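Local coordinates for Ro sixty-related protein, RSR (Deinococcus radiodurans, PDB 2NVO) that binds several small RNAs that accumulate during recovery from ultraviolet irradiation and contributes to the resistance of the bacterium to that irradiation, at residues D370-G373 with S374-C377; A393-S396 with L397-L400. All blocks are in the same frame, centred on the assembly; numbering follows the deposited sequence.

Both contacts lie in the VWFA-like domain that closes the ring of the monomer, and the chain reaches them in series, neither enclosing nor crossing the other. Leaving strand 364-369, it turns at once through D370-C377, where interaction 1 closes a tight local turn beside a calcium ion. A loop then leads into helix 388-402, and interaction 2 is one stretch of that helix, A393-L400, before the chain enters strand 405-411. The two contacts thus occupy successive parts of one beta-alpha-beta unit: the metal-binding loop after its first strand and the crossover helix. Their centres are about 17 Å apart and their nearest atoms about 7 Å, without touching.

Interaction 1: residues D370-G373 with S374-C377. With CA (calcium ion), chain B.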
# COMPACT_ATOMS: atom_id res chain seq x y z
N ASP A 370 0.16 -24.31 -1.69
CA ASP A 370 0.13 -24.97 -2.99
C ASP A 370 1.59 -25.26 -3.35
O ASP A 370 2.44 -24.35 -3.34
CB ASP A 370 -0.54 -24.02 -4.00
CG ASP A 370 -0.87 -24.69 -5.34
OD1 ASP A 370 -0.05 -25.49 -5.82
OD2 ASP A 370 -1.94 -24.41 -5.91
N VAL A 371 1.91 -26.51 -3.64
CA VAL A 371 3.29 -26.91 -3.94
C VAL A 371 3.45 -27.45 -5.36
O VAL A 371 4.46 -28.06 -5.68
CB VAL A 371 3.82 -27.98 -2.92
CG1 VAL A 371 3.90 -27.40 -1.51
CG2 VAL A 371 2.95 -29.23 -2.95
N SER A 372 2.45 -27.24 -6.20
CA SER A 372 2.49 -27.76 -7.56
C SER A 372 3.37 -26.90 -8.46
O SER A 372 3.73 -25.77 -8.09
CB SER A 372 1.08 -27.83 -8.13
OG SER A 372 0.50 -26.54 -8.19
N GLY A 373 3.71 -27.43 -9.64
CA GLY A 373 4.67 -26.80 -10.52
C GLY A 373 4.34 -25.40 -11.02
O GLY A 373 5.25 -24.58 -11.24
N SER A 374 3.06 -25.11 -11.21
CA SER A 374 2.69 -23.79 -11.72
C SER A 374 3.06 -22.68 -10.72
O SER A 374 3.18 -21.53 -11.11
CB SER A 374 1.21 -23.73 -12.08
OG SER A 374 0.41 -23.84 -10.91
N MET A 375 3.28 -23.05 -9.46
CA MET A 375 3.69 -22.05 -8.45
C MET A 375 5.04 -21.43 -8.83
O MET A 375 5.40 -20.37 -8.33
CB MET A 375 3.76 -22.68 -7.04
CG MET A 375 2.37 -23.05 -6.47
SD MET A 375 1.27 -21.66 -6.19
CE MET A 375 1.95 -20.96 -4.65
N THR A 376 5.80 -22.11 -9.70
CA THR A 376 7.08 -21.57 -10.17
C THR A 376 6.93 -20.61 -11.38
O THR A 376 7.92 -20.09 -11.90
CB THR A 376 8.11 -22.68 -10.51
OG1 THR A 376 7.70 -23.39 -11.69
CG2 THR A 376 8.25 -23.65 -9.34
N CYS A 377 5.68 -20.35 -11.79
CA CYS A 377 5.43 -19.44 -12.91
C CYS A 377 4.75 -18.16 -12.45
O CYS A 377 3.87 -18.21 -11.60
CB CYS A 377 4.55 -20.11 -13.99
SG CYS A 377 4.04 -19.00 -15.38
CA CA B . -1.06 -25.71 -10.05
O HOH W 1 -1.64 -23.95 -8.45
O HOH W 2 -2.45 -27.45 -8.98
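S372 and S374 meet at the calcium ion, which S372 OG binds at 2.6 Å and S374 OG at 2.5 Å; two waters and E467 supply its other ligands. Each serine, short and neutral, holds OG between its own backbone N and carbonyl carbon (chi1 61° in S372, 67° in S374), and both hydroxyls thereby reach the same ion. D370 stands in the second shell. Its OD1 accepts hydrogen bonds from S372 OG, at 2.6 Å on the syn lone pair, and from S372 N, the latter closing an Asx turn, while OD2 accepts a hydrogen bond from a calcium-bound water and is hydrogen-bonded to T441 and T464. This D-x-S-x-S sequence after strand 364-369 is the signature of the MIDAS-like motif of a VWFA-like domain. S374 OG is also hydrogen-bonded to D465. Behind the site, flexible M375 bends at chi2 and chi3 across D370, placing SD 3.7 Å from D370 CB. M375 N donates to S372 O from above the carbonyl plane. One residue on, G373 O is gripped twice by T376, through the backbone N at 3.0 Å and through OG1 at 2.8 Å, the hydroxyl arriving nearly in line with the carbonyl bond.

Interaction 2: residues A393-S396 with L397-L400; sequences AAMS and LIAL
M395 and I398, one helical turn apart, both start their side chains with CG or CG1 opposite the carbonyl carbon (chi1 -68° and -70°), and with that spacing the two chains lie side by side, pointing the same way. M395 then bends at chi2 and chi3 whereas I398 stays extended, and the methionine sulfur SD comes to 4.1 Å from I398 CD1, an apolar contact, which the unbranched methionine reaches by bending. Their helix, 388-402, is the crossover of a beta-alpha-beta unit in the VWFA-like domain, connecting strands 364-369 and 405-411. Its backbone is regular: L397 N donates a hydrogen bond to A393 O, I398 N to A394 O and A399 N to M395 O, each at 3.0 Å. Residue sizes follow the surroundings. A393 and A394 are small where helix 426-432 lies against them, and A399 leaves room for L367 and A406 of the strands. S396 also faces the sheet, against L367, L369 and T408; its OG, beside its own backbone N, is hydrogen-bonded to A392 O, so the buried hydroxyl is satisfied within the helix. L397 and I398 turn to F355, while L400 packs on A406 and T408. S396 O receives L400 N at 2.8 Å with an N-H...O angle of 176°, and the L400 side chain passes alongside this oxygen, with CD1 3.5 Å from S396 O.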
# COMPACT_ATOMS: atom_id res chain seq x y z
N ALA A 393 6.87 -18.82 0.12
CA ALA A 393 7.99 -19.21 0.95
C ALA A 393 8.46 -18.07 1.82
O ALA A 393 8.80 -18.29 3.01
CB ALA A 393 9.15 -19.77 0.11
N ALA A 394 8.50 -16.87 1.25
CA ALA A 394 8.83 -15.65 1.99
C ALA A 394 7.84 -15.42 3.14
O ALA A 394 8.25 -15.20 4.30
CB ALA A 394 8.86 -14.41 1.04
N MET A 395 6.54 -15.51 2.84
CA MET A 395 5.50 -15.30 3.84
C MET A 395 5.52 -16.39 4.92
O MET A 395 5.19 -16.13 6.07
CB MET A 395 4.11 -15.23 3.19
CG MET A 395 3.89 -13.98 2.30
SD MET A 395 4.17 -12.41 3.16
CE MET A 395 2.87 -12.41 4.38
N SER A 396 5.90 -17.60 4.54
CA SER A 396 6.03 -18.72 5.49
C SER A 396 7.15 -18.43 6.49
O SER A 396 6.96 -18.53 7.70
CB SER A 396 6.33 -20.02 4.77
OG SER A 396 5.20 -20.48 4.04
N LEU A 397 8.31 -18.03 5.96
CA LEU A 397 9.44 -17.64 6.82
C LEU A 397 9.05 -16.53 7.79
O LEU A 397 9.37 -16.59 8.99
CB LEU A 397 10.64 -17.23 5.99
CG LEU A 397 11.32 -18.38 5.27
CD1 LEU A 397 12.42 -17.81 4.40
CD2 LEU A 397 11.87 -19.43 6.29
N ILE A 398 8.36 -15.52 7.27
CA ILE A 398 7.83 -14.45 8.11
C ILE A 398 6.96 -14.95 9.26
O ILE A 398 7.16 -14.55 10.41
CB ILE A 398 7.06 -13.40 7.30
CG1 ILE A 398 8.04 -12.59 6.44
CG2 ILE A 398 6.29 -12.46 8.22
CD1 ILE A 398 7.40 -11.51 5.55
N ALA A 399 5.96 -15.78 8.95
CA ALA A 399 5.11 -16.37 9.98
C ALA A 399 5.92 -17.17 10.99
O ALA A 399 5.82 -16.94 12.20
CB ALA A 399 4.03 -17.23 9.36
N LEU A 400 6.74 -18.10 10.49
CA LEU A 400 7.56 -18.93 11.35
C LEU A 400 8.43 -18.12 12.31
O LEU A 400 8.59 -18.50 13.46
CB LEU A 400 8.40 -19.90 10.51
CG LEU A 400 7.53 -21.01 9.91
CD1 LEU A 400 8.19 -21.66 8.71
CD2 LEU A 400 7.17 -22.06 10.97